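PDB 6XXW: beta-glucuronidase from Dictyoglomus thermophilum, which probably hydrolyses beta-D-glucuronides, releasing glucuronic acid from its conjugates. Local coordinates for residues Leu329-Gly333 against Ala582-Lys586; Ser471-Gly477 against Met521-Tyr526; Leu479-Glu483 against Glu529-Phe534. All blocks are in the same frame, centred on the assembly; numbering follows the deposited sequence. Where two conformers were deposited one is given.

Interaction 1. Residues Leu329-Gly333 against Ala582-Lys586; sequences LKWIG and AHFLK
Lys586 lies across one face of the Trp331 indole. Its CD rests over the six-membered ring, 3.9 Å from that ring's centroid, a CH-pi contact. Its NZ stands over the five-membered ring, 3.9 Å from the centroid and 22° off the normal, a cation-pi contact. The lysine chain runs extended from the backbone and bends only at its last torsion (chi4 66°). That bend lets NZ serve a second partner: it donates to Trp331 O at 2.8 Å, tilted out of the carbonyl plane. One ammonium group thus holds both the ring and the backbone of the same tryptophan.

The edge of the indole turns to the other helix. Trp331 CH2 approaches His583 ND1 at 4.0 Å, with the two ring planes perpendicular and the approach oblique. His583 NE2 points on to Glu525 of the second subunit, its hydrogen-bond partner.

Next along the helix, Ile332 reaches across with CD1. Its CG1 is anti to the backbone N (chi1 -153°), and this carries the ethyl arm alongside Ala582 O and against Leu585, with Ile332 CD1 to Leu585 CB at 4.0 Å. Ile332 O receives a nearly straight CA-H...O contact from Lys586 CA at 3.3 Å. The helix ends here in a Schellman motif, with Gly333 as the C-prime residue at positive phi.

The contact packs the C-terminal end of helix 319-332 against helix 580-591, two outer helices of the TIM barrel domain. Phe304 of barrel strand 297-305 packs against both Ile332 and Leu585, while helix 524-538 meets Leu585 and Phe584.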
ATOM      1  N   LEU A 329      17.042  17.339  -2.532  1.00 13.49           N
ATOM      2  CA  LEU A 329      18.259  17.470  -1.733  1.00 17.56           C
ATOM      3  C   LEU A 329      18.269  18.788  -0.966  1.00 18.20           C
ATOM      4  O   LEU A 329      18.610  18.831   0.225  1.00 16.54           O
ATOM      5  CB  LEU A 329      19.494  17.360  -2.637  1.00 17.09           C
ATOM      6  CG  LEU A 329      19.893  15.965  -3.153  1.00 16.14           C
ATOM      7  CD1 LEU A 329      21.196  16.055  -4.015  1.00 15.20           C
ATOM      8  CD2 LEU A 329      20.072  14.995  -2.009  1.00 20.76           C
ATOM      9  N   LYS A 330      17.925  19.887  -1.645  1.00 15.51           N
ATOM     10  CA  LYS A 330      17.877  21.177  -0.967  1.00 18.96           C
ATOM     11  C   LYS A 330      16.747  21.223   0.055  1.00 19.60           C
ATOM     12  O   LYS A 330      16.931  21.742   1.165  1.00 19.19           O
ATOM     13  CB  LYS A 330      17.738  22.306  -1.994  1.00 19.57           C
ATOM     14  CG  LYS A 330      19.033  22.619  -2.755  1.00 30.26           C
ATOM     15  CD  LYS A 330      20.124  23.206  -1.841  1.00 41.31           C
ATOM     16  CE  LYS A 330      20.023  24.726  -1.735  1.00 47.53           C
ATOM     17  NZ  LYS A 330      21.103  25.332  -0.891  1.00 53.26           N
ATOM     18  N   TRP A 331      15.582  20.650  -0.286  1.00 14.46           N
ATOM     19  CA  TRP A 331      14.445  20.622   0.642  1.00 17.56           C
ATOM     20  C   TRP A 331      14.782  19.896   1.947  1.00 20.29           C
ATOM     21  O   TRP A 331      14.471  20.378   3.048  1.00 17.85           O
ATOM     22  CB  TRP A 331      13.253  19.949  -0.040  1.00 18.01           C
ATOM     23  CG  TRP A 331      12.097  19.650   0.880  1.00 17.73           C
ATOM     24  CD1 TRP A 331      11.132  20.519   1.283  1.00 17.47           C
ATOM     25  CD2 TRP A 331      11.788  18.392   1.492  1.00 18.18           C
ATOM     26  NE1 TRP A 331      10.232  19.882   2.116  1.00 19.19           N
ATOM     27  CE2 TRP A 331      10.617  18.576   2.263  1.00 18.57           C
ATOM     28  CE3 TRP A 331      12.392  17.135   1.472  1.00 17.71           C
ATOM     29  CZ2 TRP A 331      10.038  17.545   3.007  1.00 22.26           C
ATOM     30  CZ3 TRP A 331      11.821  16.104   2.211  1.00 19.10           C
ATOM     31  CH2 TRP A 331      10.656  16.317   2.975  1.00 19.45           C
ATOM     32  N   ILE A 332      15.393  18.717   1.844  1.00 14.52           N
ATOM     33  CA  ILE A 332      15.701  17.935   3.042  1.00 16.36           C
ATOM     34  C   ILE A 332      16.918  18.458   3.789  1.00 17.79           C
ATOM     35  O   ILE A 332      17.162  18.049   4.931  1.00 19.02           O
ATOM     36  CB  ILE A 332      15.855  16.459   2.625  1.00 16.55           C
ATOM     37  CG1 ILE A 332      15.501  15.526   3.800  1.00 15.55           C
ATOM     38  CG2 ILE A 332      17.267  16.179   2.078  1.00 13.94           C
ATOM     39  CD1 ILE A 332      15.608  14.047   3.446  1.00 18.66           C
ATOM     40  N   GLY A 333      17.675  19.378   3.199  1.00 17.88           N
ATOM     41  CA  GLY A 333      18.820  19.957   3.872  1.00 18.73           C
ATOM     42  C   GLY A 333      20.115  19.211   3.666  1.00 21.08           C
ATOM     43  O   GLY A 333      21.053  19.386   4.458  1.00 21.62           O
ATOM     44  N   ALA A 582      12.476  10.681   6.012  1.00 17.86           N
ATOM     45  CA  ALA A 582      12.834  11.913   5.304  1.00 18.39           C
ATOM     46  C   ALA A 582      12.530  13.142   6.150  1.00 18.04           C
ATOM     47  O   ALA A 582      13.297  14.112   6.157  1.00 15.81           O
ATOM     48  CB  ALA A 582      12.090  12.004   3.971  1.00 16.62           C
ATOM     49  N   HIS A 583      11.407  13.124   6.873  1.00 19.45           N
ATOM     50  CA  HIS A 583      11.076  14.268   7.711  1.00 19.57           C
ATOM     51  C   HIS A 583      11.964  14.346   8.947  1.00 17.43           C
ATOM     52  O   HIS A 583      12.313  15.450   9.381  1.00 21.00           O
ATOM     53  CB  HIS A 583       9.594  14.205   8.067  1.00 22.72           C
ATOM     54  CG  HIS A 583       8.729  14.048   6.862  1.00 17.21           C
ATOM     55  ND1 HIS A 583       8.430  15.105   6.029  1.00 16.65           N
ATOM     56  CD2 HIS A 583       8.175  12.949   6.295  1.00 19.28           C
ATOM     57  CE1 HIS A 583       7.680  14.672   5.030  1.00 20.28           C
ATOM     58  NE2 HIS A 583       7.517  13.367   5.163  1.00 19.54           N
ATOM     59  N   PHE A 584      12.356  13.204   9.520  1.00 17.89           N
ATOM     60  CA  PHE A 584      13.341  13.232  10.599  1.00 18.55           C
ATOM     61  C   PHE A 584      14.646  13.871  10.124  1.00 18.60           C
ATOM     62  O   PHE A 584      15.219  14.729  10.807  1.00 18.69           O
ATOM     63  CB  PHE A 584      13.608  11.818  11.128  1.00 17.82           C
ATOM     64  CG  PHE A 584      14.832  11.733  12.011  1.00 18.56           C
ATOM     65  CD1 PHE A 584      14.766  12.093  13.346  1.00 26.27           C
ATOM     66  CD2 PHE A 584      16.059  11.342  11.491  1.00 20.53           C
ATOM     67  CE1 PHE A 584      15.906  12.035  14.159  1.00 25.22           C
ATOM     68  CE2 PHE A 584      17.196  11.300  12.286  1.00 24.00           C
ATOM     69  CZ  PHE A 584      17.118  11.646  13.624  1.00 27.48           C
ATOM     70  N   LEU A 585      15.124  13.475   8.945  1.00 16.75           N
ATOM     71  CA  LEU A 585      16.387  14.025   8.443  1.00 16.12           C
ATOM     72  C   LEU A 585      16.264  15.514   8.130  1.00 19.45           C
ATOM     73  O   LEU A 585      17.189  16.291   8.404  1.00 17.90           O
ATOM     74  CB  LEU A 585      16.847  13.243   7.212  1.00 16.99           C
ATOM     75  CG  LEU A 585      17.331  11.807   7.482  1.00 21.08           C
ATOM     76  CD1 LEU A 585      17.602  11.062   6.177  1.00 19.32           C
ATOM     77  CD2 LEU A 585      18.551  11.770   8.409  1.00 18.89           C
ATOM     78  N   LYS A 586      15.128  15.939   7.569  1.00 18.99           N
ATOM     79  CA  LYS A 586      14.939  17.365   7.321  1.00 21.34           C
ATOM     80  C   LYS A 586      15.070  18.167   8.607  1.00 22.15           C
ATOM     81  O   LYS A 586      15.696  19.234   8.622  1.00 19.35           O
ATOM     82  CB  LYS A 586      13.573  17.625   6.680  1.00 17.51           C
ATOM     83  CG  LYS A 586      13.321  19.090   6.270  1.00 19.53           C
ATOM     84  CD  LYS A 586      11.979  19.226   5.554  1.00 22.52           C
ATOM     85  CE  LYS A 586      11.523  20.678   5.444  1.00 23.31           C
ATOM     86  NZ  LYS A 586      12.404  21.511   4.584  1.00 25.98           N
TER
HETATM   87  O   HOH W   1      16.559  20.491   6.624  1.00 30.74           O

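Interaction 2. Residues Ser471-Gly477 against Met521-Tyr526; sequences SWYTDSG and MFTEEY
Residues Ser471-Gly477 form a tight loop closed by Gly477 N bonding to Ser471 O, and it faces the backbone of Met521-Phe522 just before helix 524-538. In the TIM barrel domain, the loop after barrel strand 463-467 here meets the loop before helix 524-538 and that helix's first turn. Thr523 is the N-cap of that helix, its OG1 accepting from Tyr526 N.

Trp472 fills the middle. The methyl CE of Met521 sits over its six-membered ring, 3.5 Å from the centroid and 5° off the normal. The methionine chain turns back at its last torsion (chi3 75°), which lays the methyl on the indole. The sulfur stands farther above the same face, a Met-aromatic contact, and Met521 SD also touches Ser476 CB at 3.5 Å. The far edge of the indole meets the face of Phe522 in an edge-to-face pair. Trp472 CH2 lies over the centre of the phenyl ring. Ile561 of the fourth subunit packs on both Trp472 and Met521.

Tyr526 reaches the loop through its hydroxyl. Tyr526 OH donates to Ser471 O at 2.7 Å, from 41° out of the carbonyl plane, while Gly477 N comes to that oxygen from the opposite face. Two donors therefore hold this buried oxygen. A phenylalanine here would probably leave Ser471 O with Gly477 N alone in this contact and make the loop less firmly fixed to the helix. Gly477 O lies at the edge of the Tyr526 ring, in its plane, and Gly477 CA is 3.2 Å from Tyr526 OH. Gly477 has positive phi, where a side chain would press on the preceding carbonyl. Ser476 OG closes a further bond within the loop, donating to Trp472 O at 2.8 Å.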
ATOM      1  N   SER A 471      21.885  -4.140  13.455  1.00 16.77           N
ATOM      2  CA  SER A 471      20.456  -4.371  13.715  1.00 14.93           C
ATOM      3  C   SER A 471      19.661  -4.617  12.432  1.00 18.30           C
ATOM      4  O   SER A 471      18.457  -4.941  12.527  1.00 20.71           O
ATOM      5  CB  SER A 471      19.792  -3.237  14.513  1.00 18.28           C
ATOM      6  OG  SER A 471      19.276  -2.232  13.654  1.00 19.69           O
ATOM      7  N   TRP A 472      20.274  -4.517  11.245  1.00 17.38           N
ATOM      8  CA  TRP A 472      19.616  -4.892   9.994  1.00 18.96           C
ATOM      9  C   TRP A 472      20.182  -6.201   9.455  1.00 19.45           C
ATOM     10  O   TRP A 472      19.489  -7.225   9.465  1.00 19.01           O
ATOM     11  CB  TRP A 472      19.703  -3.778   8.932  1.00 17.67           C
ATOM     12  CG  TRP A 472      18.868  -4.179   7.740  1.00 16.21           C
ATOM     13  CD1 TRP A 472      19.309  -4.760   6.579  1.00 20.29           C
ATOM     14  CD2 TRP A 472      17.442  -4.123   7.645  1.00 15.04           C
ATOM     15  NE1 TRP A 472      18.244  -5.043   5.755  1.00 17.24           N
ATOM     16  CE2 TRP A 472      17.084  -4.672   6.390  1.00 18.75           C
ATOM     17  CE3 TRP A 472      16.427  -3.656   8.497  1.00 18.02           C
ATOM     18  CZ2 TRP A 472      15.756  -4.759   5.960  1.00 17.25           C
ATOM     19  CZ3 TRP A 472      15.093  -3.736   8.067  1.00 16.42           C
ATOM     20  CH2 TRP A 472      14.774  -4.276   6.796  1.00 13.43           C
ATOM     21  N   TYR A 473      21.421  -6.209   8.952  1.00 18.65           N
ATOM     22  CA  TYR A 473      21.972  -7.455   8.418  1.00 18.58           C
ATOM     23  C   TYR A 473      22.506  -8.363   9.518  1.00 21.66           C
ATOM     24  O   TYR A 473      22.588  -9.583   9.320  1.00 22.39           O
ATOM     25  CB  TYR A 473      23.093  -7.170   7.409  1.00 19.20           C
ATOM     26  CG  TYR A 473      22.587  -6.659   6.077  1.00 23.17           C
ATOM     27  CD1 TYR A 473      21.681  -7.400   5.321  1.00 19.26           C
ATOM     28  CD2 TYR A 473      23.011  -5.432   5.576  1.00 23.66           C
ATOM     29  CE1 TYR A 473      21.201  -6.921   4.098  1.00 18.14           C
ATOM     30  CE2 TYR A 473      22.548  -4.955   4.363  1.00 18.93           C
ATOM     31  CZ  TYR A 473      21.645  -5.700   3.630  1.00 22.58           C
ATOM     32  OH  TYR A 473      21.192  -5.222   2.421  1.00 22.75           O
ATOM     33  N   THR A 474      22.891  -7.791  10.658  1.00 22.77           N
ATOM     34  CA  THR A 474      23.282  -8.544  11.844  1.00 20.16           C
ATOM     35  C   THR A 474      22.341  -8.184  12.985  1.00 22.21           C
ATOM     36  O   THR A 474      21.814  -7.069  13.035  1.00 22.12           O
ATOM     37  CB  THR A 474      24.745  -8.250  12.231  1.00 24.23           C
ATOM     38  OG1 THR A 474      24.946  -6.833  12.333  1.00 23.93           O
ATOM     39  CG2 THR A 474      25.695  -8.810  11.180  1.00 27.97           C
ATOM     40  N   ASP A 475      22.109  -9.137  13.893  1.00 20.30           N
ATOM     41  CA  ASP A 475      21.171  -8.946  15.008  1.00 21.24           C
ATOM     42  C   ASP A 475      19.863  -8.326  14.519  1.00 19.94           C
ATOM     43  O   ASP A 475      19.352  -7.354  15.079  1.00 19.55           O
ATOM     44  CB  ASP A 475      21.799  -8.104  16.112  1.00 23.95           C
ATOM     45  CG  ASP A 475      23.126  -8.676  16.584  1.00 26.87           C
ATOM     46  OD1 ASP A 475      23.122  -9.750  17.215  1.00 23.90           O
ATOM     47  OD2 ASP A 475      24.172  -8.066  16.309  1.00 25.29           O
ATOM     48  N   SER A 476      19.336  -8.903  13.447  1.00 17.84           N
ATOM     49  CA  SER A 476      18.201  -8.327  12.729  1.00 20.06           C
ATOM     50  C   SER A 476      17.022  -8.089  13.657  1.00 22.51           C
ATOM     51  O   SER A 476      16.538  -9.019  14.308  1.00 23.82           O
ATOM     52  CB  SER A 476      17.792  -9.266  11.597  1.00 21.87           C
ATOM     53  OG  SER A 476      18.925  -9.633  10.841  1.00 20.75           O
ATOM     54  N   GLY A 477      16.567  -6.837  13.726  1.00 18.13           N
ATOM     55  CA  GLY A 477      15.417  -6.474  14.523  1.00 16.72           C
ATOM     56  C   GLY A 477      15.746  -5.907  15.884  1.00 21.69           C
ATOM     57  O   GLY A 477      14.880  -5.270  16.495  1.00 20.27           O
ATOM     58  N   MET A 521      11.303  -4.768  11.452  1.00 14.92           N
ATOM     59  CA  MET A 521      12.005  -4.660  10.170  1.00 14.16           C
ATOM     60  C   MET A 521      11.003  -4.538   9.023  1.00 18.77           C
ATOM     61  O   MET A 521       9.968  -5.211   9.010  1.00 18.37           O
ATOM     62  CB  MET A 521      12.906  -5.874   9.936  1.00 16.36           C
ATOM     63  CG  MET A 521      14.166  -5.886  10.782  1.00 20.54           C
ATOM     64  SD  MET A 521      15.032  -7.451  10.551  1.00 21.36           S
ATOM     65  CE  MET A 521      15.763  -7.217   8.928  1.00 20.99           C
ATOM     66  N   PHE A 522      11.312  -3.643   8.078  1.00 14.80           N
ATOM     67  CA  PHE A 522      10.590  -3.313   6.844  1.00 12.87           C
ATOM     68  C   PHE A 522       9.507  -2.258   7.079  1.00 17.08           C
ATOM     69  O   PHE A 522       8.830  -1.873   6.124  1.00 16.39           O
ATOM     70  CB  PHE A 522       9.987  -4.543   6.137  1.00 16.30           C
ATOM     71  CG  PHE A 522      11.036  -5.458   5.528  1.00 14.69           C
ATOM     72  CD1 PHE A 522      11.504  -6.563   6.231  1.00 15.25           C
ATOM     73  CD2 PHE A 522      11.562  -5.196   4.261  1.00 15.99           C
ATOM     74  CE1 PHE A 522      12.489  -7.405   5.681  1.00 16.57           C
ATOM     75  CE2 PHE A 522      12.551  -6.042   3.701  1.00 16.28           C
ATOM     76  CZ  PHE A 522      13.008  -7.135   4.421  1.00 23.12           C
ATOM     77  N   THR A 523       9.352  -1.745   8.294  1.00 18.37           N
ATOM     78  CA  THR A 523       8.401  -0.667   8.530  1.00 16.13           C
ATOM     79  C   THR A 523       9.112   0.683   8.445  1.00 16.28           C
ATOM     80  O   THR A 523      10.330   0.780   8.599  1.00 17.00           O
ATOM     81  CB  THR A 523       7.731  -0.818   9.896  1.00 16.51           C
ATOM     82  OG1 THR A 523       8.715  -0.695  10.930  1.00 13.27           O
ATOM     83  CG2 THR A 523       7.077  -2.205  10.013  1.00 15.13           C
ATOM     84  N   GLU A 524       8.326   1.733   8.189  1.00 15.97           N
ATOM     85  CA  GLU A 524       8.887   3.080   8.191  1.00 14.92           C
ATOM     86  C   GLU A 524       9.426   3.454   9.563  1.00 17.80           C
ATOM     87  O   GLU A 524      10.432   4.173   9.661  1.00 15.02           O
ATOM     88  CB  GLU A 524       7.827   4.094   7.731  1.00 14.62           C
ATOM     89  CG  GLU A 524       7.280   3.820   6.330  1.00 17.78           C
ATOM     90  CD  GLU A 524       6.479   5.001   5.761  1.00 20.27           C
ATOM     91  OE1 GLU A 524       6.807   6.163   6.101  1.00 18.71           O
ATOM     92  OE2 GLU A 524       5.528   4.762   4.986  1.00 19.67           O
ATOM     93  N   GLU A 525       8.783   2.965  10.636  1.00 14.98           N
ATOM     94  CA  GLU A 525       9.249   3.263  11.986  1.00 21.70           C
ATOM     95  C   GLU A 525      10.638   2.687  12.230  1.00 17.81           C
ATOM     96  O   GLU A 525      11.498   3.352  12.818  1.00 17.35           O
ATOM     97  CB  GLU A 525       8.262   2.713  13.018  1.00 18.85           C
ATOM     98  CG  GLU A 525       7.031   3.601  13.214  1.00 19.93           C
ATOM     99  CD  GLU A 525       6.012   3.435  12.097  1.00 22.40           C
ATOM    100  OE1 GLU A 525       6.166   2.494  11.281  1.00 19.31           O
ATOM    101  OE2 GLU A 525       5.064   4.245  12.038  1.00 19.85           O
ATOM    102  N   TYR A 526      10.865   1.438  11.811  1.00 14.77           N
ATOM    103  CA  TYR A 526      12.155   0.817  12.068  1.00 18.33           C
ATOM    104  C   TYR A 526      13.256   1.565  11.339  1.00 17.58           C
ATOM    105  O   TYR A 526      14.329   1.808  11.904  1.00 17.98           O
ATOM    106  CB  TYR A 526      12.131  -0.655  11.656  1.00 17.41           C
ATOM    107  CG  TYR A 526      13.287  -1.449  12.239  1.00 16.10           C
ATOM    108  CD1 TYR A 526      14.536  -1.452  11.613  1.00 16.77           C
ATOM    109  CD2 TYR A 526      13.142  -2.160  13.421  1.00 14.76           C
ATOM    110  CE1 TYR A 526      15.606  -2.157  12.143  1.00 19.13           C
ATOM    111  CE2 TYR A 526      14.200  -2.883  13.955  1.00 19.68           C
ATOM    112  CZ  TYR A 526      15.433  -2.873  13.310  1.00 21.04           C
ATOM    113  OH  TYR A 526      16.490  -3.577  13.833  1.00 19.93           O
TER

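Interaction 3. Residues Leu479-Glu483 against Glu529-Phe534; sequences LSVIE and EMIKRF
Arg533 extends through CG and CD and then bends at chi3 (77°), which swings its guanidinium toward Glu483; the glutamate bends at chi2 (88°) and brings its carboxylate round to meet it. The result is a side-on, two-bond salt bridge. Arg533 NH2 donates to Glu483 OE1 at 2.6 Å and Arg533 NE donates to Glu483 OE2 at 2.7 Å. Both oxygens are met on the syn side. The two planes are 49° apart, so the groups are twisted against each other and not coplanar. Arg533 was modelled in two conformers; the bridge is described for one. A water adds a second tie, donating to Glu483 OE2 and to Arg533 O.

The carbonyl oxygen of Leu479 sits over the centre of one guanidinium face, with Leu479 O 3.1 Å from Arg533 CZ. It makes no hydrogen bond to the arginine nitrogens, whose N-H groups point the wrong way for it. The carbonyl dipole may still suit the positive charge.

The contact joins two neighbouring outer helices of the TIM barrel, 482-497, with the turn leading into it, and 524-538. Beside the salt bridge they join through apolar side chains. Leu479 CD1 lies on the aliphatic part of Glu529, 3.6 Å from Glu529 CG, and its other methyl, CD2, packs on Met530 at CA and CB. Ile482 turns both branches to the Phe534 ring: Ile482 CG2 is 3.6 Å from Phe534 CD1, and the isoleucine's own CD1 is as close to the ring's CE1. The approach to the ring is oblique. The Phe534 ring also meets the nearly parallel ring of Phe506. Lys532 NZ forms a salt bridge with Glu529 OE1, one turn away on the same helix, its hydrogen bond weak.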
ATOM      1  N   LEU A 479      17.213  -3.239  17.771  1.00 19.67           N
ATOM      2  CA  LEU A 479      17.745  -1.878  17.747  1.00 18.92           C
ATOM      3  C   LEU A 479      18.625  -1.565  18.954  1.00 21.32           C
ATOM      4  O   LEU A 479      19.406  -0.606  18.908  1.00 23.90           O
ATOM      5  CB  LEU A 479      16.598  -0.866  17.680  1.00 22.32           C
ATOM      6  CG  LEU A 479      15.715  -0.879  16.441  1.00 20.24           C
ATOM      7  CD1 LEU A 479      14.414  -0.165  16.745  1.00 24.65           C
ATOM      8  CD2 LEU A 479      16.427  -0.207  15.249  1.00 17.41           C
ATOM      9  N   SER A 480      18.515  -2.342  20.026  1.00 20.38           N
ATOM     10  CA  SER A 480      19.244  -2.061  21.260  1.00 27.18           C
ATOM     11  C   SER A 480      20.757  -2.251  21.122  1.00 24.92           C
ATOM     12  O   SER A 480      21.505  -1.699  21.931  1.00 25.56           O
ATOM     13  CB  SER A 480      18.695  -2.938  22.399  1.00 20.67           C
ATOM     14  OG  SER A 480      19.151  -4.281  22.318  1.00 25.60           O
ATOM     15  N   VAL A 481      21.234  -2.985  20.114  1.00 21.56           N
ATOM     16  CA  VAL A 481      22.681  -3.190  19.974  1.00 22.33           C
ATOM     17  C   VAL A 481      23.413  -2.031  19.311  1.00 26.08           C
ATOM     18  O   VAL A 481      24.652  -2.004  19.334  1.00 23.56           O
ATOM     19  CB  VAL A 481      23.003  -4.452  19.157  1.00 22.75           C
ATOM     20  CG1 VAL A 481      22.396  -5.677  19.795  1.00 25.07           C
ATOM     21  CG2 VAL A 481      22.548  -4.280  17.697  1.00 23.07           C
ATOM     22  N   ILE A 482      22.693  -1.068  18.735  1.00 20.89           N
ATOM     23  CA  ILE A 482      23.315  -0.105  17.817  1.00 22.86           C
ATOM     24  C   ILE A 482      24.391   0.718  18.521  1.00 22.61           C
ATOM     25  O   ILE A 482      25.534   0.812  18.051  1.00 22.99           O
ATOM     26  CB  ILE A 482      22.234   0.797  17.190  1.00 22.13           C
ATOM     27  CG1 ILE A 482      21.453   0.014  16.128  1.00 19.97           C
ATOM     28  CG2 ILE A 482      22.844   2.102  16.625  1.00 20.78           C
ATOM     29  CD1 ILE A 482      20.295   0.778  15.533  1.00 20.85           C
ATOM     30  N   GLU A 483      24.036   1.351  19.643  1.00 23.12           N
ATOM     31  CA  GLU A 483      24.970   2.260  20.304  1.00 26.08           C
ATOM     32  C   GLU A 483      26.236   1.539  20.760  1.00 31.55           C
ATOM     33  O   GLU A 483      27.350   2.044  20.569  1.00 31.71           O
ATOM     34  CB  GLU A 483      24.277   2.937  21.484  1.00 28.98           C
ATOM     35  CG  GLU A 483      23.239   3.982  21.063  1.00 31.66           C
ATOM     36  CD  GLU A 483      21.853   3.392  20.836  1.00 36.06           C
ATOM     37  OE1 GLU A 483      21.675   2.152  20.975  1.00 35.10           O
ATOM     38  OE2 GLU A 483      20.936   4.179  20.522  1.00 37.98           O
ATOM     39  N   GLU A 529      13.920   4.794  13.321  1.00 15.08           N
ATOM     40  CA  GLU A 529      14.562   4.591  14.618  1.00 19.72           C
ATOM     41  C   GLU A 529      16.014   4.158  14.449  1.00 21.88           C
ATOM     42  O   GLU A 529      16.902   4.634  15.163  1.00 19.30           O
ATOM     43  CB  GLU A 529      13.786   3.559  15.436  1.00 19.71           C
ATOM     44  CG  GLU A 529      14.273   3.406  16.877  1.00 28.92           C
ATOM     45  CD  GLU A 529      14.027   4.647  17.727  1.00 35.31           C
ATOM     46  OE1 GLU A 529      13.093   5.423  17.425  1.00 35.08           O
ATOM     47  OE2 GLU A 529      14.784   4.849  18.703  1.00 43.07           O
ATOM     48  N   MET A 530      16.270   3.252  13.507  1.00 16.92           N
ATOM     49  CA  MET A 530      17.642   2.837  13.246  1.00 20.11           C
ATOM     50  C   MET A 530      18.503   4.039  12.869  1.00 16.50           C
ATOM     51  O   MET A 530      19.576   4.260  13.442  1.00 16.70           O
ATOM     52  CB  MET A 530      17.658   1.788  12.135  1.00 17.82           C
ATOM     53  CG  MET A 530      19.067   1.420  11.693  1.00 20.63           C
ATOM     54  SD  MET A 530      19.049   0.266  10.305  1.00 22.52           S
ATOM     55  CE  MET A 530      20.820  -0.023  10.100  1.00 20.27           C
ATOM     56  N   ILE A 531      18.027   4.852  11.929  1.00 16.72           N
ATOM     57  CA  ILE A 531      18.825   5.983  11.464  1.00 20.22           C
ATOM     58  C   ILE A 531      19.039   6.976  12.599  1.00 22.30           C
ATOM     59  O   ILE A 531      20.148   7.490  12.799  1.00 16.97           O
ATOM     60  CB  ILE A 531      18.152   6.625  10.232  1.00 20.93           C
ATOM     61  CG1 ILE A 531      18.424   5.772   8.986  1.00 19.81           C
ATOM     62  CG2 ILE A 531      18.619   8.053  10.028  1.00 15.22           C
ATOM     63  CD1 ILE A 531      17.566   6.142   7.784  1.00 18.07           C
ATOM     64  N   LYS A 532      17.994   7.211  13.401  1.00 16.80           N
ATOM     65  CA  LYS A 532      18.090   8.139  14.527  1.00 20.92           C
ATOM     66  C   LYS A 532      19.137   7.691  15.540  1.00 20.56           C
ATOM     67  O   LYS A 532      19.899   8.512  16.065  1.00 21.70           O
ATOM     68  CB  LYS A 532      16.719   8.272  15.197  1.00 21.78           C
ATOM     69  CG  LYS A 532      16.701   9.113  16.453  1.00 28.22           C
ATOM     70  CD  LYS A 532      15.270   9.301  16.959  1.00 32.36           C
ATOM     71  CE  LYS A 532      14.780   8.083  17.737  1.00 39.08           C
ATOM     72  NZ  LYS A 532      13.496   8.354  18.473  1.00 47.97           N
ATOM     73  N   ARG A 533      19.192   6.393  15.830  1.00 20.03           N
ATOM     74  CA  ARG A 533      20.138   5.902  16.827  0.53 21.18           C
ATOM     75  C   ARG A 533      21.565   5.929  16.296  1.00 18.81           C
ATOM     76  O   ARG A 533      22.508   6.206  17.047  1.00 21.51           O
ATOM     77  CB  ARG A 533      19.745   4.491  17.260  0.53 18.60           C
ATOM     78  CG  ARG A 533      18.425   4.447  18.018  0.53 22.65           C
ATOM     79  CD  ARG A 533      18.110   3.040  18.470  0.53 24.01           C
ATOM     80  NE  ARG A 533      18.902   2.658  19.634  0.53 27.32           N
ATOM     81  CZ  ARG A 533      18.461   1.870  20.610  0.53 27.19           C
ATOM     82  NH1 ARG A 533      17.229   1.379  20.557  0.53 29.92           N
ATOM     83  NH2 ARG A 533      19.251   1.567  21.633  0.53 29.46           N
ATOM     84  N   PHE A 534      21.743   5.636  15.009  1.00 18.95           N
ATOM     85  CA  PHE A 534      23.073   5.738  14.407  1.00 17.95           C
ATOM     86  C   PHE A 534      23.623   7.162  14.535  1.00 21.33           C
ATOM     87  O   PHE A 534      24.755   7.364  14.988  1.00 20.59           O
ATOM     88  CB  PHE A 534      23.017   5.325  12.934  1.00 17.42           C
ATOM     89  CG  PHE A 534      23.261   3.860  12.677  1.00 20.39           C
ATOM     90  CD1 PHE A 534      22.384   2.891  13.145  1.00 20.23           C
ATOM     91  CD2 PHE A 534      24.362   3.452  11.929  1.00 20.75           C
ATOM     92  CE1 PHE A 534      22.607   1.542  12.876  1.00 17.33           C
ATOM     93  CE2 PHE A 534      24.595   2.108  11.669  1.00 17.26           C
ATOM     94  CZ  PHE A 534      23.715   1.149  12.135  1.00 15.98           C
TER
HETATM   95  O   HOH W   2      22.011   6.803  19.517  1.00 28.60           O

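In the fold
All three contacts lie in the TIM barrel domain, on the same side of the chain's centre. Interactions 2 and 3 share helix 524-538. Their centres are about 10 Å apart, and Tyr526 packs on Leu479. Interaction 1 meets interaction 3 where Phe584 and Leu585 touch Lys532 and Ile531. It does not touch interaction 2, about 7 Å away at the nearest atoms. Interaction 2 is the most buried, built from aromatic rings and a methionine and partly covered by the fourth subunit. Interactions 1 and 3 are partly buried helix pairs, each with apolar and charged parts: a lysine over an indole in interaction 1, where the second and third subunits also pack, and an arginine-glutamate bridge in interaction 3.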